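Local structure of extracellular solute-binding protein, family 1 (Bifidobacterium longum subsp. infantis ATCC 15697, 3QUF) at residues A[36-41]-A[301-306]; A[160-165]-A[288-293]; A[206-211]-A[220-225]; A[348-351]-A[357-360]; A[384-389]-A[393-398]. The protein is a family 1 extracellular solute-binding protein that probably captures its solute outside the cell and delivers it to a membrane transporter. One frame throughout, in Å; residues are numbered along the deposited sequence.

Interaction 1: A[36-41]-A[301-306]; sequences SYFKDN and QGFAIA
Phe38 and Gln301 meet through one aromatic carbon and one methylene: Phe38 CZ lies 3.7 Å from Gln301 CG. Tyr37 CE2 approaches the same CG from a second direction, also at 3.7 Å, with the tyrosine ring turned 46° from the amide plane. Gln301 suits this place because its bent aliphatic part can rest against both rings, with NE2 still beside the tyrosine, while OE1 makes a weak hydrogen bond to Met91 N. Farther along the strand, Phe303 CZ comes within 3.7 Å of Phe38 CE2. Those two rings are nearly parallel, at 12°, but slid so far apart that they barely overlap.

Tyr37 also flanks Phe38: with its CG anti to the backbone N (chi1 172°), its CD2 lies over the centre of one face of that ring, 4.0 Å above it. With an alanine in place of Tyr37, that face would probably lose its packing partner and Gln301 CG would have one aromatic neighbour fewer. In the second shell, Ser36 OG donates to Phe38 O (2.8 Å), and Asn88 of strand 86-89 hydrogen-bonds to the backbones of Tyr37 and Gly302.

This strand-to-helix turn between 30-36 and 40-53, consistent with an alpha/beta lobe of the solute-binding protein fold, is thereby joined to strand 295-305. Ile43 of helix 40-53 touches both phenylalanines, and Phe333 of helix 327-337 meets Phe38 edge-to-face.

Interaction 2: A[160-165]-A[288-293]; sequences WDEFIE and SKEDGQ
Glu162 and Glu290 bring two carboxylates together at the surface, where the first turn of helix 160-172 faces a type I beta turn running from Lys289 to Gly292. Their OE2 atoms are 3.1 Å apart, and both are acceptors, so the contact is a close approach of like charges rather than a bond. The carboxylate planes stand 77° apart. Such proximity is likely to raise the proton affinity of the pair, and the solvent on this side probably softens the repulsion. Glu290 reaches the helix because its chain bends at chi2 (-77°), whereas Glu162 extends beyond CG to come forward from the other side.

The tighter part lies behind these acids. Glu162 OE1 turns back to accept a hydrogen bond from Thr159 N, the residue just before the helix; a glutamate at the third helical position is well placed for this, as in one half of a capping box. The loop is held to the same region through its backbone and side chains, Trp160 pairing with Ala286 and Glu290 lying against Lys158 and Thr159. Gly292 closes the turn by giving its N-H to Lys289 O at 3.1 Å. Beyond the turn, Gln293 has the length to fold back with its amide, which also reaches Lys158 O: NE2 donates to Glu290 O over 2.8 Å, nearly straight at 176°, from well above the carbonyl plane.

Interaction 3: A[206-211]-A[220-225]; sequences DLDADI and KDWTPV
Trp222 and Asp208 form a buried polar bond, backed by aliphatic packing, between the turn that leads into helix 209-212 and the junction of helices 218-221 and 223-234. The indole NE1 donates to Asp208 OD1 over 2.8 Å, almost straight at 174°. The oxygen lies in the ring plane and is met on its syn side, with the carboxylate turned 46° from the indole. Tyr198 also bonds to OD1 and Tyr368 to OD2, so several donors probably stabilise the buried negative charge and fix its rotation.

Asp208 is the third residue of a type I beta turn, Asp206 to Ala209, and occupies the N-cap position of the short helix; its side chain makes no capping bond, its oxygens being taken by the indole and the two tyrosines. One turn on, Ile211 CD1 packs 3.7 Å from Trp222 CD1, a branched apolar residue filling the space beside the indole. A phenylalanine in place of Trp222 would probably leave Asp208 OD1 short of one of its donors in a buried setting.

Nearer the solvent, a water bridges two carboxylates, 2.8 Å from Asp210 OD2 and 2.7 Å from Asp221 OD2. Lys203 forms a salt bridge with Asp210, and Tyr197 and Ser216 bond to Asp221.

Interaction 4: A[348-351]-A[357-360]; sequences AEPP and VVDN
Val358 meets Pro350 as two compact apolar groups, and from there the helical segment 357-360 can be followed forward. Val358 sits against the CB-CG side of the proline ring: its CG2 is 4.0 Å from Pro350 CB, and its CG1 is 4.1 Å from Pro350 CG. With CG1 anti to the backbone N (chi1 172°), both methyls are presented to the ring, which a beta-branched residue can do without any longer chain having to be ordered. The rigid proline suits the facing loop, offering a fixed hydrocarbon rim at CB and CG and no backbone N-H that would need a partner.

Asp359 comes next and only brushes the same ring, OD1 lying 4.3 Å from Pro350 CG, a van der Waals approach to a carbon. Its polar business is with the preceding turn of the helix, where OD2 forms a salt bridge to Lys355. Asn360 similarly looks back along the helix, ND2 bonding to Asp356 OD1. Over 358-360 the helix widens into a pi-type turn.

No hydrogen bond crosses between the segments, so the association rests on shape and burial of the valine. It sets the loop that follows strand 340-341 against the side of helix 355-362, the very helix into which that loop leads, before the chain continues to strand 367-368.

Interaction 5: A[384-389]-A[393-398]; sequences IAQQQK and GQISAK
Ile395 takes an uncommon side-chain position to reach Lys389: its CG1 sits between the backbone N and the carbonyl carbon (chi1 68°), usually a crowded place for a beta-branched residue. This lays CG1 and CD1 against Lys389 CB, each at 3.6 Å. The contact lies just beyond a Schellman motif, the turn that ends helix 376-391 and reverses the chain toward helix 397-408.

Gly393 is the C-prime residue of that motif. Its positive phi (67°) suits glycine, which has no side chain to strain the left-handed conformation. Two backbone bonds define the turn: Gly393 N reaches Ile390 O, and Gln394 N reaches Lys389 O at 2.9 Å, with an N-H...O angle of 155°. The donor approaches nearly along the C=O axis, and a carbonyl at the end of a helix, having lost its usual partner four residues on, is thereby satisfied.

Around this turn the side chains cross: Lys389 slants over Ile395, and Gln386 meets it at about a right angle. Lys389 is extended, and its hydrocarbon part provides the apolar surface that the isoleucine needs: CD lies 4.0 Å from Ile395 CG2, leaving the charged end to lead away from the contact. Gln386, one helical turn earlier, adds a bent chain whose OE1 lies near Ile395 CD1, the very short separation being doubtful. Its NE2 makes a weak bond to Glu382. Ile395 also touches Ala400 of the next helix, whose start is capped at Ser396 by the bond of OG to Asp399 N.

Overall arrangement
Starting from the N terminus, interaction 1 closes a long loop of 259 residues, joining the loop after strand 30-36 to strand 295-305. Within that span interaction 2 closes a smaller loop between helix 160-172 and segment 288-293, and within this in turn interaction 3 closes a short one between neighbouring helices. Interactions 4 and 5 follow in series, each local; none of the loops cross. Interaction 1 lies across the chain's centre from interactions 2, 3 and 5, its centre about 38 Å from that of interaction 2. Interactions 3 and 5 touch directly, Thr223 packing on Ala397 and Lys398, so the C-terminal helix is joined to helix 223-234.

Interaction 1: A[36-41]-A[301-306]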
# COMPACT_ATOMS: atom_id res chain seq x y z
N SER A 36 -18.02 2.26 9.61
CA SER A 36 -17.21 2.25 8.39
C SER A 36 -16.07 3.29 8.36
O SER A 36 -16.29 4.47 8.62
CB SER A 36 -18.12 2.50 7.19
OG SER A 36 -17.39 2.57 5.97
N TYR A 37 -14.87 2.82 8.07
CA TYR A 37 -13.72 3.71 7.79
C TYR A 37 -13.98 4.51 6.50
O TYR A 37 -13.52 5.65 6.34
CB TYR A 37 -12.50 2.87 7.62
CG TYR A 37 -11.27 3.59 7.15
CD1 TYR A 37 -10.51 4.32 8.03
CD2 TYR A 37 -10.94 3.58 5.83
CE1 TYR A 37 -9.35 4.97 7.58
CE2 TYR A 37 -9.80 4.22 5.36
CZ TYR A 37 -9.04 4.92 6.24
OH TYR A 37 -7.92 5.57 5.77
N PHE A 38 -14.69 3.89 5.59
CA PHE A 38 -14.96 4.47 4.27
C PHE A 38 -16.12 5.41 4.33
O PHE A 38 -17.14 5.15 4.99
CB PHE A 38 -15.24 3.32 3.29
CG PHE A 38 -14.06 2.43 3.09
CD1 PHE A 38 -13.00 2.85 2.32
CD2 PHE A 38 -13.93 1.21 3.78
CE1 PHE A 38 -11.89 2.03 2.18
CE2 PHE A 38 -12.83 0.43 3.63
CZ PHE A 38 -11.81 0.84 2.84
N LYS A 39 -15.99 6.52 3.61
CA LYS A 39 -17.06 7.47 3.50
C LYS A 39 -18.18 6.95 2.59
O LYS A 39 -18.00 6.02 1.80
CB LYS A 39 -16.51 8.79 2.99
CG LYS A 39 -15.59 9.48 4.04
CD LYS A 39 -15.31 10.93 3.68
CE LYS A 39 -15.04 11.77 4.94
NZ LYS A 39 -13.86 11.20 5.68
N ASP A 40 -19.34 7.61 2.67
CA ASP A 40 -20.45 7.22 1.82
C ASP A 40 -20.07 7.28 0.34
O ASP A 40 -20.55 6.47 -0.43
CB ASP A 40 -21.70 8.06 2.11
CG ASP A 40 -22.88 7.70 1.22
OD1 ASP A 40 -23.53 6.65 1.43
OD2 ASP A 40 -23.13 8.48 0.31
N ASN A 41 -19.21 8.23 -0.05
CA ASN A 41 -18.87 8.33 -1.49
C ASN A 41 -17.99 7.18 -1.94
O ASN A 41 -17.85 6.98 -3.13
CB ASN A 41 -18.26 9.67 -1.91
CG ASN A 41 -17.05 10.08 -1.10
OD1 ASN A 41 -16.27 9.29 -0.62
ND2 ASN A 41 -16.85 11.41 -1.02
N GLN A 301 -7.44 -1.27 3.42
CA GLN A 301 -8.02 -1.79 4.66
C GLN A 301 -8.69 -3.16 4.51
O GLN A 301 -8.75 -3.74 3.43
CB GLN A 301 -9.01 -0.79 5.28
CG GLN A 301 -8.76 0.64 5.00
CD GLN A 301 -7.35 1.08 5.16
OE1 GLN A 301 -6.62 0.65 6.07
NE2 GLN A 301 -6.92 1.93 4.22
N GLY A 302 -9.11 -3.69 5.64
CA GLY A 302 -9.78 -4.99 5.71
C GLY A 302 -11.12 -4.83 6.38
O GLY A 302 -11.37 -3.87 7.12
N PHE A 303 -12.01 -5.79 6.13
CA PHE A 303 -13.32 -5.86 6.77
C PHE A 303 -13.35 -6.99 7.76
O PHE A 303 -12.88 -8.07 7.47
CB PHE A 303 -14.40 -6.07 5.71
CG PHE A 303 -14.55 -4.90 4.78
CD1 PHE A 303 -13.63 -4.67 3.77
CD2 PHE A 303 -15.58 -3.98 4.96
CE1 PHE A 303 -13.74 -3.53 2.95
CE2 PHE A 303 -15.68 -2.87 4.14
CZ PHE A 303 -14.76 -2.66 3.15
N ALA A 304 -13.94 -6.73 8.91
CA ALA A 304 -13.99 -7.68 10.02
C ALA A 304 -15.39 -7.70 10.63
O ALA A 304 -16.19 -6.75 10.47
CB ALA A 304 -12.95 -7.27 11.07
N ILE A 305 -15.68 -8.81 11.30
CA ILE A 305 -16.94 -9.00 12.01
C ILE A 305 -16.64 -9.07 13.53
O ILE A 305 -15.62 -9.60 13.95
CB ILE A 305 -17.63 -10.33 11.51
CG1 ILE A 305 -17.92 -10.26 10.02
CG2 ILE A 305 -18.89 -10.62 12.33
CD1 ILE A 305 -18.47 -11.54 9.39
N ALA A 306 -17.55 -8.54 14.34
CA ALA A 306 -17.43 -8.55 15.81
C ALA A 306 -17.54 -9.98 16.32
O ALA A 306 -18.50 -10.70 15.99
CB ALA A 306 -18.53 -7.73 16.44

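Interaction 2: A[160-165]-A[288-293]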
# COMPACT_ATOMS: atom_id res chain seq x y z
N TRP A 160 18.43 -1.56 -10.39
CA TRP A 160 18.82 -0.33 -9.73
C TRP A 160 20.17 0.25 -10.23
O TRP A 160 20.32 1.47 -10.39
CB TRP A 160 18.82 -0.57 -8.22
CG TRP A 160 18.95 0.67 -7.44
CD1 TRP A 160 20.06 1.11 -6.79
CD2 TRP A 160 17.92 1.61 -7.16
NE1 TRP A 160 19.80 2.31 -6.16
CE2 TRP A 160 18.49 2.64 -6.37
CE3 TRP A 160 16.57 1.69 -7.51
CZ2 TRP A 160 17.76 3.73 -5.92
CZ3 TRP A 160 15.84 2.78 -7.08
CH2 TRP A 160 16.44 3.78 -6.27
N ASP A 161 21.14 -0.62 -10.48
CA ASP A 161 22.43 -0.17 -10.99
C ASP A 161 22.23 0.53 -12.35
O ASP A 161 22.81 1.59 -12.61
CB ASP A 161 23.42 -1.35 -11.10
CG ASP A 161 23.71 -1.99 -9.75
OD1 ASP A 161 23.15 -1.54 -8.73
OD2 ASP A 161 24.51 -2.94 -9.70
N GLU A 162 21.37 -0.03 -13.20
CA GLU A 162 21.04 0.60 -14.50
C GLU A 162 20.28 1.92 -14.32
O GLU A 162 20.44 2.89 -15.09
CB GLU A 162 20.23 -0.37 -15.37
CG GLU A 162 20.97 -1.65 -15.79
CD GLU A 162 20.05 -2.84 -16.15
OE1 GLU A 162 18.84 -2.80 -15.85
OE2 GLU A 162 20.54 -3.82 -16.75
N PHE A 163 19.44 1.98 -13.30
CA PHE A 163 18.75 3.21 -12.95
C PHE A 163 19.72 4.32 -12.54
O PHE A 163 19.53 5.49 -12.89
CB PHE A 163 17.74 2.93 -11.83
CG PHE A 163 17.06 4.15 -11.27
CD1 PHE A 163 16.05 4.78 -11.96
CD2 PHE A 163 17.37 4.60 -9.99
CE1 PHE A 163 15.39 5.89 -11.41
CE2 PHE A 163 16.71 5.69 -9.45
CZ PHE A 163 15.73 6.33 -10.17
N ILE A 164 20.76 3.95 -11.78
CA ILE A 164 21.75 4.93 -11.36
C ILE A 164 22.50 5.43 -12.61
O ILE A 164 22.69 6.64 -12.79
CB ILE A 164 22.73 4.35 -10.31
CG1 ILE A 164 22.01 4.15 -8.97
CG2 ILE A 164 23.93 5.29 -10.10
CD1 ILE A 164 22.83 3.40 -7.92
N GLU A 165 22.88 4.50 -13.48
CA GLU A 165 23.60 4.87 -14.71
C GLU A 165 22.73 5.78 -15.60
O GLU A 165 23.22 6.76 -16.14
CB GLU A 165 24.03 3.64 -15.50
CG GLU A 165 25.17 2.84 -14.86
CD GLU A 165 26.46 3.67 -14.59
OE1 GLU A 165 26.98 4.31 -15.54
OE2 GLU A 165 26.95 3.67 -13.43
N SER A 288 18.68 -6.70 -7.83
CA SER A 288 19.79 -7.40 -8.50
C SER A 288 19.45 -8.19 -9.75
O SER A 288 20.32 -8.31 -10.65
CB SER A 288 20.52 -8.33 -7.52
OG SER A 288 19.78 -9.50 -7.25
N LYS A 289 18.25 -8.76 -9.84
CA LYS A 289 17.88 -9.67 -10.94
C LYS A 289 17.14 -8.96 -12.08
O LYS A 289 16.41 -7.98 -11.86
CB LYS A 289 17.02 -10.80 -10.41
CG LYS A 289 17.68 -11.61 -9.29
CD LYS A 289 16.84 -12.80 -8.86
CE LYS A 289 17.58 -13.74 -7.89
NZ LYS A 289 16.65 -14.77 -7.29
N GLU A 290 17.34 -9.47 -13.30
CA GLU A 290 16.72 -8.83 -14.47
C GLU A 290 15.19 -8.88 -14.40
O GLU A 290 14.53 -8.08 -15.04
CB GLU A 290 17.24 -9.44 -15.79
CG GLU A 290 18.63 -8.93 -16.17
CD GLU A 290 18.61 -7.51 -16.76
OE1 GLU A 290 17.95 -7.33 -17.82
OE2 GLU A 290 19.27 -6.60 -16.20
N ASP A 291 14.65 -9.83 -13.66
CA ASP A 291 13.21 -9.95 -13.47
C ASP A 291 12.73 -9.67 -12.05
O ASP A 291 11.65 -10.10 -11.67
CB ASP A 291 12.76 -11.35 -13.89
CG ASP A 291 13.29 -12.46 -12.95
OD1 ASP A 291 14.04 -12.19 -11.98
OD2 ASP A 291 12.92 -13.63 -13.22
N GLY A 292 13.50 -8.92 -11.29
CA GLY A 292 13.28 -8.78 -9.85
C GLY A 292 12.47 -7.55 -9.46
O GLY A 292 12.53 -7.11 -8.31
N GLN A 293 11.73 -6.99 -10.42
CA GLN A 293 10.99 -5.74 -10.17
C GLN A 293 9.70 -5.93 -9.38
O GLN A 293 8.98 -6.94 -9.54
CB GLN A 293 10.68 -4.99 -11.47
CG GLN A 293 11.87 -4.71 -12.37
CD GLN A 293 12.29 -5.92 -13.17
OE1 GLN A 293 11.53 -6.90 -13.34
NE2 GLN A 293 13.55 -5.87 -13.67

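Interaction 3: A[206-211]-A[220-225]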
# COMPACT_ATOMS: atom_id res chain seq x y z
N ASP A 206 3.72 -10.43 3.41
CA ASP A 206 4.30 -9.51 4.37
C ASP A 206 5.82 -9.70 4.39
O ASP A 206 6.37 -10.52 5.16
CB ASP A 206 3.66 -9.75 5.73
CG ASP A 206 4.01 -8.67 6.76
OD1 ASP A 206 4.69 -7.68 6.41
OD2 ASP A 206 3.62 -8.85 7.93
N LEU A 207 6.51 -8.98 3.50
CA LEU A 207 7.90 -9.24 3.18
C LEU A 207 8.85 -9.04 4.35
O LEU A 207 9.83 -9.74 4.45
CB LEU A 207 8.36 -8.44 1.95
CG LEU A 207 7.61 -8.68 0.65
CD1 LEU A 207 8.23 -7.71 -0.46
CD2 LEU A 207 7.68 -10.17 0.20
N ASP A 208 8.51 -8.11 5.24
CA ASP A 208 9.32 -7.80 6.41
C ASP A 208 9.04 -8.72 7.62
O ASP A 208 9.53 -8.47 8.72
CB ASP A 208 9.13 -6.32 6.82
CG ASP A 208 9.96 -5.38 6.01
OD1 ASP A 208 11.19 -5.36 6.20
OD2 ASP A 208 9.38 -4.61 5.21
N ALA A 209 8.32 -9.82 7.42
CA ALA A 209 7.93 -10.66 8.56
C ALA A 209 9.05 -11.21 9.44
O ALA A 209 8.79 -11.45 10.64
CB ALA A 209 6.94 -11.79 8.13
N ASP A 210 10.24 -11.44 8.90
CA ASP A 210 11.40 -11.89 9.73
C ASP A 210 11.71 -10.82 10.79
O ASP A 210 12.01 -11.17 11.95
CB ASP A 210 12.68 -12.15 8.91
CG ASP A 210 12.62 -13.44 8.08
OD1 ASP A 210 11.72 -14.27 8.35
OD2 ASP A 210 13.48 -13.64 7.19
N ILE A 211 11.63 -9.55 10.42
CA ILE A 211 11.80 -8.48 11.40
C ILE A 211 10.65 -8.48 12.41
O ILE A 211 10.88 -8.44 13.63
CB ILE A 211 12.02 -7.11 10.75
CG1 ILE A 211 13.34 -7.12 9.99
CG2 ILE A 211 12.02 -5.97 11.81
CD1 ILE A 211 13.55 -5.90 9.07
N LYS A 220 20.29 -6.26 9.84
CA LYS A 220 20.59 -7.38 8.91
C LYS A 220 20.02 -7.13 7.52
O LYS A 220 20.72 -7.30 6.50
CB LYS A 220 20.07 -8.71 9.45
CG LYS A 220 20.89 -9.29 10.63
CD LYS A 220 20.22 -10.58 11.18
CE LYS A 220 20.51 -10.87 12.68
NZ LYS A 220 19.32 -11.52 13.41
N ASP A 221 18.75 -6.74 7.46
CA ASP A 221 18.03 -6.77 6.17
C ASP A 221 17.84 -5.44 5.47
O ASP A 221 17.79 -5.41 4.24
CB ASP A 221 16.69 -7.48 6.33
CG ASP A 221 16.85 -8.99 6.33
OD1 ASP A 221 17.67 -9.56 5.54
OD2 ASP A 221 16.15 -9.59 7.15
N TRP A 222 17.68 -4.35 6.21
CA TRP A 222 17.50 -3.07 5.56
C TRP A 222 18.84 -2.44 5.20
O TRP A 222 18.89 -1.68 4.25
CB TRP A 222 16.68 -2.10 6.40
CG TRP A 222 15.18 -2.37 6.37
CD1 TRP A 222 14.55 -3.59 6.32
CD2 TRP A 222 14.13 -1.39 6.38
NE1 TRP A 222 13.19 -3.42 6.33
CE2 TRP A 222 12.90 -2.09 6.38
CE3 TRP A 222 14.10 -0.01 6.43
CZ2 TRP A 222 11.66 -1.43 6.39
CZ3 TRP A 222 12.86 0.65 6.46
CH2 TRP A 222 11.66 -0.07 6.43
N THR A 223 19.90 -2.75 5.95
CA THR A 223 21.23 -2.16 5.64
C THR A 223 21.63 -2.29 4.19
O THR A 223 21.99 -1.30 3.57
CB THR A 223 22.35 -2.71 6.53
OG1 THR A 223 22.01 -2.43 7.89
CG2 THR A 223 23.66 -2.05 6.19
N PRO A 224 21.57 -3.51 3.61
CA PRO A 224 21.99 -3.65 2.21
C PRO A 224 21.14 -2.88 1.22
O PRO A 224 21.62 -2.47 0.17
CB PRO A 224 21.87 -5.15 1.94
CG PRO A 224 21.01 -5.71 3.02
CD PRO A 224 21.18 -4.79 4.23
N VAL A 225 19.88 -2.67 1.58
CA VAL A 225 18.97 -1.91 0.73
C VAL A 225 19.27 -0.44 0.85
O VAL A 225 19.39 0.26 -0.15
CB VAL A 225 17.49 -2.26 1.02
CG1 VAL A 225 16.53 -1.53 0.01
CG2 VAL A 225 17.29 -3.77 0.96
O HOH W 1 15.90 -12.24 7.07

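Interaction 4: A[348-351]-A[357-360]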
# COMPACT_ATOMS: atom_id res chain seq x y z
N ALA A 348 -11.27 -4.74 -13.19
CA ALA A 348 -11.49 -3.70 -14.23
C ALA A 348 -10.36 -3.76 -15.24
O ALA A 348 -9.26 -4.20 -14.94
CB ALA A 348 -11.55 -2.33 -13.58
N GLU A 349 -10.65 -3.31 -16.44
CA GLU A 349 -9.63 -3.13 -17.45
C GLU A 349 -8.73 -1.97 -17.07
O GLU A 349 -9.22 -0.87 -16.86
CB GLU A 349 -10.32 -2.87 -18.78
CG GLU A 349 -10.70 -4.14 -19.45
CD GLU A 349 -9.46 -4.97 -19.73
OE1 GLU A 349 -9.01 -5.76 -18.86
OE2 GLU A 349 -8.92 -4.83 -20.84
N PRO A 350 -7.43 -2.20 -16.96
CA PRO A 350 -6.63 -1.05 -16.54
C PRO A 350 -6.46 -0.03 -17.67
O PRO A 350 -6.51 -0.41 -18.83
CB PRO A 350 -5.28 -1.68 -16.18
CG PRO A 350 -5.23 -2.95 -16.92
CD PRO A 350 -6.62 -3.42 -17.16
N PRO A 351 -6.24 1.25 -17.32
CA PRO A 351 -5.79 2.21 -18.31
C PRO A 351 -4.58 1.68 -19.03
O PRO A 351 -3.72 1.06 -18.39
CB PRO A 351 -5.44 3.44 -17.46
CG PRO A 351 -6.28 3.31 -16.27
CD PRO A 351 -6.37 1.84 -15.98
N VAL A 357 2.08 -2.68 -15.35
CA VAL A 357 2.17 -2.70 -13.90
C VAL A 357 1.02 -3.49 -13.27
O VAL A 357 1.22 -4.24 -12.33
CB VAL A 357 2.40 -1.29 -13.28
CG1 VAL A 357 3.78 -0.77 -13.69
CG2 VAL A 357 1.36 -0.31 -13.65
N VAL A 358 -0.17 -3.38 -13.83
CA VAL A 358 -1.29 -4.14 -13.30
C VAL A 358 -1.20 -5.62 -13.64
O VAL A 358 -1.29 -6.47 -12.74
CB VAL A 358 -2.62 -3.55 -13.72
CG1 VAL A 358 -3.80 -4.44 -13.33
CG2 VAL A 358 -2.74 -2.15 -13.07
N ASP A 359 -1.04 -5.95 -14.92
CA ASP A 359 -1.05 -7.35 -15.30
C ASP A 359 0.17 -8.15 -14.86
O ASP A 359 0.03 -9.32 -14.51
CB ASP A 359 -1.17 -7.51 -16.81
CG ASP A 359 -2.56 -7.17 -17.34
OD1 ASP A 359 -3.49 -6.84 -16.55
OD2 ASP A 359 -2.67 -7.21 -18.57
N ASN A 360 1.34 -7.53 -14.87
CA ASN A 360 2.57 -8.28 -14.65
C ASN A 360 3.15 -8.14 -13.24
O ASN A 360 4.08 -8.86 -12.89
CB ASN A 360 3.58 -7.92 -15.72
CG ASN A 360 3.08 -8.29 -17.10
OD1 ASN A 360 2.47 -9.36 -17.28
ND2 ASN A 360 3.25 -7.39 -18.06

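Interaction 5: A[384-389]-A[393-398]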
# COMPACT_ATOMS: atom_id res chain seq x y z
N ILE A 384 11.39 8.20 8.02
CA ILE A 384 11.46 9.46 7.27
C ILE A 384 12.69 10.24 7.68
O ILE A 384 13.46 10.71 6.82
CB ILE A 384 10.17 10.31 7.45
CG1 ILE A 384 8.96 9.63 6.80
CG2 ILE A 384 10.38 11.73 6.88
CD1 ILE A 384 7.56 10.21 7.27
N ALA A 385 12.91 10.40 8.98
CA ALA A 385 14.10 11.10 9.48
C ALA A 385 15.39 10.47 8.96
O ALA A 385 16.26 11.17 8.46
CB ALA A 385 14.07 11.14 11.02
N GLN A 386 15.47 9.14 8.99
CA GLN A 386 16.71 8.47 8.58
C GLN A 386 16.92 8.57 7.08
O GLN A 386 18.05 8.78 6.62
CB GLN A 386 16.71 6.99 8.99
CG GLN A 386 16.62 6.74 10.50
CD GLN A 386 17.65 7.50 11.27
OE1 GLN A 386 18.82 7.49 10.93
NE2 GLN A 386 17.23 8.16 12.32
N GLN A 387 15.85 8.44 6.28
CA GLN A 387 16.04 8.45 4.84
C GLN A 387 16.53 9.82 4.38
O GLN A 387 17.39 9.94 3.48
CB GLN A 387 14.77 8.01 4.11
CG GLN A 387 13.69 9.01 4.00
CD GLN A 387 12.36 8.37 3.57
OE1 GLN A 387 12.28 7.15 3.36
NE2 GLN A 387 11.30 9.20 3.48
N GLN A 388 16.00 10.88 5.01
CA GLN A 388 16.45 12.22 4.69
C GLN A 388 17.96 12.40 5.03
O GLN A 388 18.72 12.97 4.24
CB GLN A 388 15.57 13.25 5.38
CG GLN A 388 14.13 13.35 4.89
CD GLN A 388 13.26 14.24 5.77
OE1 GLN A 388 13.77 14.88 6.68
NE2 GLN A 388 11.96 14.29 5.51
N LYS A 389 18.39 11.89 6.18
CA LYS A 389 19.80 11.97 6.57
C LYS A 389 20.71 11.18 5.63
O LYS A 389 21.83 11.57 5.37
CB LYS A 389 20.00 11.47 8.00
CG LYS A 389 19.38 12.38 9.01
CD LYS A 389 19.53 11.90 10.49
CE LYS A 389 18.47 12.58 11.37
NZ LYS A 389 18.26 11.97 12.73
N GLY A 393 23.76 12.76 3.00
CA GLY A 393 25.12 12.34 3.29
C GLY A 393 25.51 12.45 4.75
O GLY A 393 26.70 12.47 5.05
N GLN A 394 24.54 12.50 5.66
CA GLN A 394 24.84 12.71 7.08
C GLN A 394 25.00 11.43 7.86
O GLN A 394 25.63 11.43 8.90
CB GLN A 394 23.76 13.54 7.77
CG GLN A 394 23.46 14.83 7.04
CD GLN A 394 22.70 15.84 7.88
OE1 GLN A 394 21.61 15.57 8.40
NE2 GLN A 394 23.27 17.03 7.99
N ILE A 395 24.40 10.34 7.41
CA ILE A 395 24.53 9.08 8.11
C ILE A 395 24.76 7.98 7.09
O ILE A 395 24.43 8.13 5.92
CB ILE A 395 23.30 8.81 8.95
CG1 ILE A 395 22.08 8.53 8.06
CG2 ILE A 395 23.03 9.98 9.90
CD1 ILE A 395 20.92 8.10 8.83
N SER A 396 25.35 6.88 7.53
CA SER A 396 25.58 5.76 6.65
C SER A 396 24.33 4.91 6.62
O SER A 396 23.44 5.06 7.46
CB SER A 396 26.71 4.91 7.16
OG SER A 396 26.36 4.36 8.41
N ALA A 397 24.30 3.99 5.66
CA ALA A 397 23.26 2.97 5.60
C ALA A 397 23.17 2.18 6.90
O ALA A 397 22.07 2.03 7.46
CB ALA A 397 23.51 2.01 4.43
N LYS A 398 24.28 1.67 7.41
CA LYS A 398 24.22 0.88 8.64
C LYS A 398 23.72 1.71 9.83
O LYS A 398 22.93 1.21 10.64
CB LYS A 398 25.55 0.17 8.95
CG LYS A 398 25.32 -1.14 9.76
CD LYS A 398 26.57 -1.75 10.40
CE LYS A 398 27.63 -2.13 9.37
NZ LYS A 398 27.09 -2.98 8.24